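PDB 1IUG: putative aspartate aminotransferase from Thermus thermophilus, which is thought to act as a pyridoxal-phosphate-dependent aminotransferase, probably moving amino groups between amino acids such as aspartate and 2-oxo acids. Local coordinates for residues M64-K69 against G194-S199; V68-A73 against Y212-R217; S163-E168 against E245-L250. All blocks are in the same frame, centred on the assembly; numbering follows the deposited sequence.

Contact 1 of 3, residues M64-K69 against G194-S199; sequences MEALVK and GFVALS
Two carboxylates grip Lys69 NZ, that of Glu65 through OE2 at 2.9 Å and that of Glu96, along one flank of helix 60-71, while another flank of the same helix sets Ala66 and Leu67 against Val196. Glu65 lies one turn before Lys69, so the charged pair runs along the helix rather than across the contact. Its other oxygen, OE1, bonds Tyr212 N of the second subunit, which makes this charged flank part of the dimer contact.

On the strand side the meeting is wholly apolar and buried. Strand 193-198 belongs to the seven-stranded sheet of the large domain of fold type I pyridoxal-phosphate enzymes, where it runs antiparallel to both its neighbours, 52-57 and 178-182. Helix 60-71 packs over one face of this sheet, with CA atoms of Leu67 and Val196 6.5 Å apart. The two methyls of Val196 fork against neighbouring helix residues: CG1, extended from its backbone N (chi1 179°), reaches Leu67 CB at 4.5 Å, and CG2 faces Ala66 CB at 4.3 Å. Both approaches are loose van der Waals contacts. Leu56, on the adjoining strand, packs against Val196 and Ala66 alike.

Contact 2 of 3, residues V68-A73 against Y212-R217; sequences VKNLFA and YLDLAR
Asn70, near the end of helix 60-71, presents its amide to the N terminus of helix 215-222, just where Asp214 caps it. Leu215 crosses Asn70 obliquely and spreads over one face of the amide. Leu215 CB lies 3.5 Å from Asn70 OD1, Leu215 CD2 sits 3.8 Å from Asn70 CB, and CD1 passes above ND2.

The polar bonds use both ends of the group. Leu215 N donates to Asn70 OD1 at 3.0 Å, nearly straight (165°), yet it arrives from above the carbonyl plane, 49° out of it, on the face that Leu215 covers. Asn70 ND2 gives a more bent bond (143°) to Leu213 O at 3.0 Å, and it also donates to Ala66 O one turn back in its own helix. With CG beside its backbone N and anti to the carbonyl carbon, Asn70 can serve both carbonyls, and these bonds together fix the amide against rotation. A leucine in its place would probably leave Leu213 O and Leu215 N without their mates in a buried setting.

Nearby, Tyr212 OH bonds Ser59 N of the second subunit. The cap of helix 215-222 is made by Asp214 OD1, which accepts weak bonds from Ala216 N at 2.8 Å and Arg217 N at 3.4 Å.

Contact 3 of 3, residues S163-E168 against E245-L250; sequences SLLVGE and EVLPRL
A type II beta turn in the connection between strands 155-159 and 178-182 of the large domain supplies one half of this contact, and the junction between helices 233-246 and 250-270 supplies the other. In the turn Ser163 O accepts Val166 N at 3.1 Å and also Gly167 N at 2.9 Å. Leu165 takes the third position with a positive phi of 69°, one where glycine is often found, and from there its side chain reaches out to the helices.

The contact is Leu165 inserted among three apolar side chains. Its CD2 meets Val246 CG1 at 4.1 Å, the two residues reaching toward each other tip to tip; Val246 CG1 is extended from the backbone N (chi1 173°), which turns that methyl to Leu165. The other branch, Leu165 CD1, has two partners: Leu250 CD1 at 4.1 Å and Leu247 CD1 at 4.2 Å. Leu247 crosses Leu165 at about a right angle, whereas Leu250 comes in at a slant. No hydrogen bond joins the two segments, and dispersion between methyls carries the contact.

On the helical side the chain passes from one helix to the next through a short 3-10 segment at 247-248, with Arg249 N bonded to Val246 O at 2.9 Å and Arg249 standing at the N-cap of the second helix. Leu247 and Leu164 also pack on helix 30-47, Leu165 touches Leu187, and His253 of helix 250-270 lies on Val246, so the turn is wedged between helix 30-47 and the junction of the two later helices.

In the fold
From the N terminus, helix 60-71 opens contacts 1 and 2 almost together, and the connection at 163-168 then opens contact 3 before either has closed. Contact 1 closes first, when strand 193-198 enters the sheet; contact 2 follows at the start of helix 215-222, and contact 3 last, at 245-250. Contact 3 therefore crosses both others. Contacts 1 and 2, with centres 8 Å apart, form one continuous patch, joined where Val196 CG1 lies 3.9 Å from Leu215 CD2: sheet, helix 60-71 and helix 215-222 meet there. Contact 3, its centre 20 Å from that of contact 1, instead ties an interstrand connection to the helices that follow.

Contact 1 of 3, residues M64-K69 against G194-S199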
loop_
_atom_site.group_PDB
_atom_site.type_symbol
_atom_site.label_atom_id
_atom_site.label_comp_id
_atom_site.label_asym_id
_atom_site.label_seq_id
_atom_site.Cartn_x
_atom_site.Cartn_y
_atom_site.Cartn_z
ATOM N N MET A 64 -8.805 -7.898 -0.380
ATOM C CA MET A 64 -9.647 -9.011 0.063
ATOM C C MET A 64 -10.334 -8.661 1.380
ATOM O O MET A 64 -11.529 -8.897 1.543
ATOM C CB MET A 64 -8.818 -10.282 0.239
ATOM C CG MET A 64 -8.349 -10.914 -1.050
ATOM S SD MET A 64 -7.128 -12.205 -0.735
ATOM C CE MET A 64 -8.149 -13.551 -0.121
ATOM N N GLU A 65 -9.570 -8.075 2.300
ATOM C CA GLU A 65 -10.088 -7.667 3.601
ATOM C C GLU A 65 -11.124 -6.557 3.471
ATOM O O GLU A 65 -12.140 -6.574 4.163
ATOM C CB GLU A 65 -8.951 -7.192 4.515
ATOM C CG GLU A 65 -9.429 -6.726 5.895
ATOM C CD GLU A 65 -8.294 -6.448 6.864
ATOM O OE1 GLU A 65 -7.196 -7.014 6.694
ATOM O OE2 GLU A 65 -8.505 -5.670 7.812
ATOM N N ALA A 66 -10.861 -5.595 2.589
ATOM C CA ALA A 66 -11.776 -4.476 2.381
ATOM C C ALA A 66 -13.104 -4.945 1.796
ATOM O O ALA A 66 -14.161 -4.407 2.131
ATOM C CB ALA A 66 -11.145 -3.441 1.476
ATOM N N LEU A 67 -13.035 -5.933 0.908
ATOM C CA LEU A 67 -14.223 -6.492 0.273
ATOM C C LEU A 67 -15.115 -7.122 1.336
ATOM O O LEU A 67 -16.309 -6.827 1.406
ATOM C CB LEU A 67 -13.818 -7.548 -0.764
ATOM C CG LEU A 67 -14.882 -8.258 -1.619
ATOM C CD1 LEU A 67 -14.211 -8.818 -2.858
ATOM C CD2 LEU A 67 -15.590 -9.382 -0.852
ATOM N N VAL A 68 -14.517 -7.980 2.163
ATOM C CA VAL A 68 -15.228 -8.688 3.225
ATOM C C VAL A 68 -15.825 -7.756 4.280
ATOM O O VAL A 68 -17.003 -7.875 4.623
ATOM C CB VAL A 68 -14.299 -9.730 3.905
ATOM C CG1 VAL A 68 -14.995 -10.386 5.099
ATOM C CG2 VAL A 68 -13.883 -10.789 2.897
ATOM N N LYS A 69 -15.005 -6.828 4.773
ATOM C CA LYS A 69 -15.405 -5.854 5.792
ATOM C C LYS A 69 -16.552 -4.942 5.359
ATOM O O LYS A 69 -17.432 -4.622 6.152
ATOM C CB LYS A 69 -14.226 -4.938 6.147
ATOM C CG LYS A 69 -13.118 -5.520 7.011
ATOM C CD LYS A 69 -13.634 -5.975 8.348
ATOM C CE LYS A 69 -12.530 -6.533 9.234
ATOM N NZ LYS A 69 -11.188 -6.499 8.600
ATOM N N GLY A 194 -4.040 -2.726 -4.878
ATOM C CA GLY A 194 -5.062 -3.746 -4.733
ATOM C C GLY A 194 -6.327 -3.134 -5.311
ATOM O O GLY A 194 -6.495 -1.909 -5.261
ATOM N N PHE A 195 -7.192 -3.950 -5.905
ATOM C CA PHE A 195 -8.428 -3.430 -6.487
ATOM C C PHE A 195 -9.675 -4.147 -5.978
ATOM O O PHE A 195 -9.698 -5.370 -5.839
ATOM C CB PHE A 195 -8.394 -3.530 -8.017
ATOM C CG PHE A 195 -7.103 -3.081 -8.626
ATOM C CD1 PHE A 195 -6.151 -4.015 -9.022
ATOM C CD2 PHE A 195 -6.822 -1.728 -8.775
ATOM C CE1 PHE A 195 -4.938 -3.607 -9.554
ATOM C CE2 PHE A 195 -5.607 -1.310 -9.308
ATOM C CZ PHE A 195 -4.664 -2.250 -9.697
ATOM N N VAL A 196 -10.704 -3.364 -5.685
ATOM C CA VAL A 196 -11.978 -3.901 -5.234
ATOM C C VAL A 196 -13.013 -3.471 -6.266
ATOM O O VAL A 196 -13.266 -2.273 -6.454
ATOM C CB VAL A 196 -12.403 -3.363 -3.847
ATOM C CG1 VAL A 196 -13.751 -3.962 -3.456
ATOM C CG2 VAL A 196 -11.364 -3.711 -2.799
ATOM N N ALA A 197 -13.530 -4.453 -6.996
ATOM C CA ALA A 197 -14.544 -4.207 -8.009
ATOM C C ALA A 197 -15.897 -4.532 -7.393
ATOM O O ALA A 197 -16.086 -5.610 -6.833
ATOM C CB ALA A 197 -14.290 -5.071 -9.241
ATOM N N LEU A 198 -16.822 -3.582 -7.488
ATOM C CA LEU A 198 -18.163 -3.732 -6.938
ATOM C C LEU A 198 -19.230 -3.572 -8.018
ATOM O O LEU A 198 -19.279 -2.554 -8.710
ATOM C CB LEU A 198 -18.399 -2.683 -5.845
ATOM C CG LEU A 198 -17.440 -2.677 -4.649
ATOM C CD1 LEU A 198 -17.509 -1.348 -3.932
ATOM C CD2 LEU A 198 -17.761 -3.829 -3.710
ATOM N N SER A 199 -20.085 -4.581 -8.147
ATOM C CA SER A 199 -21.176 -4.554 -9.117
ATOM C C SER A 199 -22.252 -3.589 -8.601
ATOM O O SER A 199 -22.225 -3.185 -7.429
ATOM C CB SER A 199 -21.780 -5.957 -9.267
ATOM O OG SER A 199 -22.454 -6.348 -8.082
#

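Contact 2 of 3, residues V68-A73 against Y212-R217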
loop_
_atom_site.group_PDB
_atom_site.type_symbol
_atom_site.label_atom_id
_atom_site.label_comp_id
_atom_site.label_asym_id
_atom_site.label_seq_id
_atom_site.Cartn_x
_atom_site.Cartn_y
_atom_site.Cartn_z
ATOM N N VAL A 68 -14.517 -7.980 2.163
ATOM C CA VAL A 68 -15.228 -8.688 3.225
ATOM C C VAL A 68 -15.825 -7.756 4.280
ATOM O O VAL A 68 -17.003 -7.875 4.623
ATOM C CB VAL A 68 -14.299 -9.730 3.905
ATOM C CG1 VAL A 68 -14.995 -10.386 5.099
ATOM C CG2 VAL A 68 -13.883 -10.789 2.897
ATOM N N LYS A 69 -15.005 -6.828 4.773
ATOM C CA LYS A 69 -15.405 -5.854 5.792
ATOM C C LYS A 69 -16.552 -4.942 5.359
ATOM O O LYS A 69 -17.432 -4.622 6.152
ATOM C CB LYS A 69 -14.226 -4.938 6.147
ATOM C CG LYS A 69 -13.118 -5.520 7.011
ATOM C CD LYS A 69 -13.634 -5.975 8.348
ATOM C CE LYS A 69 -12.530 -6.533 9.234
ATOM N NZ LYS A 69 -11.188 -6.499 8.600
ATOM N N ASN A 70 -16.505 -4.485 4.114
ATOM C CA ASN A 70 -17.509 -3.562 3.611
ATOM C C ASN A 70 -18.795 -4.141 3.035
ATOM O O ASN A 70 -19.682 -3.386 2.642
ATOM C CB ASN A 70 -16.867 -2.600 2.609
ATOM C CG ASN A 70 -15.898 -1.636 3.268
ATOM O OD1 ASN A 70 -16.232 -0.481 3.513
ATOM N ND2 ASN A 70 -14.694 -2.110 3.561
ATOM N N LEU A 71 -18.896 -5.465 2.977
ATOM C CA LEU A 71 -20.095 -6.111 2.444
ATOM C C LEU A 71 -20.788 -7.006 3.458
ATOM O O LEU A 71 -21.932 -7.401 3.259
ATOM C CB LEU A 71 -19.765 -6.924 1.192
ATOM C CG LEU A 71 -19.484 -6.099 -0.064
ATOM C CD1 LEU A 71 -19.047 -7.017 -1.181
ATOM C CD2 LEU A 71 -20.716 -5.301 -0.456
ATOM N N PHE A 72 -20.088 -7.327 4.540
ATOM C CA PHE A 72 -20.637 -8.183 5.580
ATOM C C PHE A 72 -20.443 -7.555 6.959
ATOM O O PHE A 72 -19.354 -7.075 7.293
ATOM C CB PHE A 72 -19.979 -9.567 5.532
ATOM C CG PHE A 72 -20.157 -10.282 4.220
ATOM C CD1 PHE A 72 -19.135 -10.290 3.272
ATOM C CD2 PHE A 72 -21.353 -10.930 3.923
ATOM C CE1 PHE A 72 -19.302 -10.933 2.042
ATOM C CE2 PHE A 72 -21.533 -11.575 2.701
ATOM C CZ PHE A 72 -20.504 -11.576 1.756
ATOM N N ALA A 73 -21.525 -7.515 7.733
ATOM C CA ALA A 73 -21.487 -6.960 9.081
ATOM C C ALA A 73 -21.198 -8.090 10.067
ATOM O O ALA A 73 -21.421 -9.264 9.755
ATOM C CB ALA A 73 -22.813 -6.283 9.411
ATOM N N TYR A 212 -8.913 3.046 7.280
ATOM C CA TYR A 212 -8.114 3.165 6.061
ATOM C C TYR A 212 -8.806 2.475 4.894
ATOM O O TYR A 212 -8.735 2.954 3.762
ATOM C CB TYR A 212 -6.732 2.539 6.257
ATOM C CG TYR A 212 -5.812 2.624 5.050
ATOM C CD1 TYR A 212 -4.997 3.742 4.844
ATOM C CD2 TYR A 212 -5.716 1.566 4.141
ATOM C CE1 TYR A 212 -4.103 3.802 3.765
ATOM C CE2 TYR A 212 -4.831 1.614 3.060
ATOM C CZ TYR A 212 -4.025 2.735 2.880
ATOM O OH TYR A 212 -3.131 2.782 1.834
ATOM N N LEU A 213 -9.493 1.369 5.181
ATOM C CA LEU A 213 -10.174 0.615 4.138
ATOM C C LEU A 213 -11.702 0.768 4.060
ATOM O O LEU A 213 -12.417 -0.122 3.589
ATOM C CB LEU A 213 -9.720 -0.853 4.165
ATOM C CG LEU A 213 -10.304 -1.956 5.049
ATOM C CD1 LEU A 213 -9.208 -2.997 5.283
ATOM C CD2 LEU A 213 -10.825 -1.425 6.367
ATOM N N ASP A 214 -12.190 1.916 4.519
ATOM C CA ASP A 214 -13.612 2.257 4.464
ATOM C C ASP A 214 -13.861 2.558 2.975
ATOM O O ASP A 214 -13.338 3.533 2.436
ATOM C CB ASP A 214 -13.852 3.515 5.317
ATOM C CG ASP A 214 -15.303 4.002 5.303
ATOM O OD1 ASP A 214 -15.995 3.922 4.266
ATOM O OD2 ASP A 214 -15.742 4.519 6.347
ATOM N N LEU A 215 -14.636 1.706 2.312
ATOM C CA LEU A 215 -14.921 1.884 0.893
ATOM C C LEU A 215 -15.884 3.022 0.570
ATOM O O LEU A 215 -15.866 3.548 -0.543
ATOM C CB LEU A 215 -15.386 0.564 0.271
ATOM C CG LEU A 215 -14.288 -0.337 -0.326
ATOM C CD1 LEU A 215 -12.993 -0.262 0.464
ATOM C CD2 LEU A 215 -14.781 -1.765 -0.431
ATOM N N ALA A 216 -16.692 3.428 1.548
ATOM C CA ALA A 216 -17.636 4.526 1.352
ATOM C C ALA A 216 -16.917 5.833 1.043
ATOM O O ALA A 216 -17.288 6.523 0.087
ATOM C CB ALA A 216 -18.539 4.698 2.563
ATOM N N ARG A 217 -15.913 6.221 1.830
ATOM C CA ARG A 217 -15.268 7.462 1.435
ATOM C C ARG A 217 -14.223 7.391 0.333
ATOM O O ARG A 217 -13.871 8.407 -0.255
ATOM C CB ARG A 217 -15.026 8.493 2.563
ATOM C CG ARG A 217 -13.610 8.967 2.952
ATOM C CD ARG A 217 -12.671 7.947 3.517
ATOM N NE ARG A 217 -12.434 8.358 4.907
ATOM C CZ ARG A 217 -12.428 7.547 5.962
ATOM N NH1 ARG A 217 -12.618 6.245 5.818
ATOM N NH2 ARG A 217 -12.350 8.054 7.181
#

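Contact 3 of 3, residues S163-E168 against E245-L250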
loop_
_atom_site.group_PDB
_atom_site.type_symbol
_atom_site.label_atom_id
_atom_site.label_comp_id
_atom_site.label_asym_id
_atom_site.label_seq_id
_atom_site.Cartn_x
_atom_site.Cartn_y
_atom_site.Cartn_z
ATOM N N SER A 163 -6.655 -14.256 -11.937
ATOM C CA SER A 163 -7.550 -14.563 -13.048
ATOM C C SER A 163 -7.732 -13.305 -13.909
ATOM O O SER A 163 -7.913 -13.402 -15.125
ATOM C CB SER A 163 -8.898 -15.111 -12.568
ATOM O OG SER A 163 -9.598 -14.188 -11.755
ATOM N N LEU A 164 -7.629 -12.131 -13.286
ATOM C CA LEU A 164 -7.767 -10.866 -14.009
ATOM C C LEU A 164 -6.632 -10.716 -15.023
ATOM O O LEU A 164 -5.462 -10.722 -14.647
ATOM C CB LEU A 164 -7.746 -9.674 -13.045
ATOM C CG LEU A 164 -7.943 -8.294 -13.691
ATOM C CD1 LEU A 164 -9.365 -8.162 -14.210
ATOM C CD2 LEU A 164 -7.641 -7.190 -12.699
ATOM N N LEU A 165 -6.996 -10.591 -16.300
ATOM C CA LEU A 165 -6.043 -10.440 -17.410
ATOM C C LEU A 165 -5.220 -11.702 -17.689
ATOM O O LEU A 165 -4.223 -11.668 -18.412
ATOM C CB LEU A 165 -5.110 -9.245 -17.177
ATOM C CG LEU A 165 -5.128 -8.182 -18.278
ATOM C CD1 LEU A 165 -6.471 -7.480 -18.286
ATOM C CD2 LEU A 165 -4.007 -7.181 -18.061
ATOM N N VAL A 166 -5.653 -12.813 -17.109
ATOM C CA VAL A 166 -4.985 -14.093 -17.291
ATOM C C VAL A 166 -5.993 -15.023 -17.960
ATOM O O VAL A 166 -5.666 -15.733 -18.904
ATOM C CB VAL A 166 -4.529 -14.675 -15.932
ATOM C CG1 VAL A 166 -3.891 -16.030 -16.122
ATOM C CG2 VAL A 166 -3.546 -13.730 -15.272
ATOM N N GLY A 167 -7.230 -14.963 -17.477
ATOM C CA GLY A 167 -8.313 -15.762 -18.014
ATOM C C GLY A 167 -9.563 -14.903 -18.106
ATOM O O GLY A 167 -9.537 -13.719 -17.756
ATOM N N GLU A 168 -10.651 -15.486 -18.596
ATOM C CA GLU A 168 -11.918 -14.773 -18.730
ATOM C C GLU A 168 -12.525 -14.474 -17.370
ATOM O O GLU A 168 -12.594 -15.352 -16.504
ATOM C CB GLU A 168 -12.914 -15.597 -19.550
ATOM C CG GLU A 168 -12.627 -15.641 -21.046
ATOM C CD GLU A 168 -12.899 -14.316 -21.749
ATOM O OE1 GLU A 168 -12.383 -14.128 -22.872
ATOM O OE2 GLU A 168 -13.638 -13.468 -21.194
ATOM N N GLU A 245 -2.780 -0.840 -23.604
ATOM C CA GLU A 245 -2.216 -1.669 -24.660
ATOM C C GLU A 245 -2.850 -3.059 -24.759
ATOM O O GLU A 245 -3.085 -3.559 -25.860
ATOM C CB GLU A 245 -0.703 -1.815 -24.476
ATOM C CG GLU A 245 -0.029 -2.523 -25.649
ATOM C CD GLU A 245 1.438 -2.815 -25.412
ATOM O OE1 GLU A 245 1.782 -4.005 -25.233
ATOM O OE2 GLU A 245 2.248 -1.861 -25.419
ATOM N N VAL A 246 -3.140 -3.668 -23.614
ATOM C CA VAL A 246 -3.711 -5.012 -23.583
ATOM C C VAL A 246 -5.204 -5.133 -23.882
ATOM O O VAL A 246 -5.611 -6.022 -24.627
ATOM C CB VAL A 246 -3.397 -5.719 -22.236
ATOM C CG1 VAL A 246 -4.130 -7.052 -22.145
ATOM C CG2 VAL A 246 -1.900 -5.945 -22.106
ATOM N N LEU A 247 -6.012 -4.246 -23.309
ATOM C CA LEU A 247 -7.462 -4.288 -23.499
ATOM C C LEU A 247 -7.990 -4.376 -24.940
ATOM O O LEU A 247 -8.948 -5.111 -25.204
ATOM C CB LEU A 247 -8.133 -3.147 -22.731
ATOM C CG LEU A 247 -9.020 -3.583 -21.557
ATOM C CD1 LEU A 247 -8.392 -4.729 -20.777
ATOM C CD2 LEU A 247 -9.287 -2.402 -20.644
ATOM N N PRO A 248 -7.390 -3.626 -25.888
ATOM C CA PRO A 248 -7.879 -3.702 -27.272
ATOM C C PRO A 248 -7.608 -5.067 -27.905
ATOM O O PRO A 248 -8.299 -5.472 -28.840
ATOM C CB PRO A 248 -7.089 -2.596 -27.973
ATOM C CG PRO A 248 -6.833 -1.610 -26.873
ATOM C CD PRO A 248 -6.428 -2.520 -25.745
ATOM N N ARG A 249 -6.605 -5.767 -27.381
ATOM C CA ARG A 249 -6.216 -7.091 -27.871
ATOM C C ARG A 249 -6.383 -8.134 -26.765
ATOM O O ARG A 249 -5.631 -9.107 -26.712
ATOM C CB ARG A 249 -4.746 -7.082 -28.304
ATOM C CG ARG A 249 -4.372 -6.078 -29.383
ATOM C CD ARG A 249 -5.140 -6.310 -30.679
ATOM N NE ARG A 249 -4.590 -5.519 -31.782
ATOM C CZ ARG A 249 -5.300 -5.064 -32.811
ATOM N NH1 ARG A 249 -6.606 -5.314 -32.893
ATOM N NH2 ARG A 249 -4.704 -4.360 -33.766
ATOM N N LEU A 250 -7.373 -7.939 -25.898
ATOM C CA LEU A 250 -7.610 -8.848 -24.774
ATOM C C LEU A 250 -7.682 -10.331 -25.131
ATOM O O LEU A 250 -6.967 -11.144 -24.539
ATOM C CB LEU A 250 -8.868 -8.441 -23.999
ATOM C CG LEU A 250 -9.144 -9.248 -22.723
ATOM C CD1 LEU A 250 -7.991 -9.091 -21.738
ATOM C CD2 LEU A 250 -10.449 -8.804 -22.092
#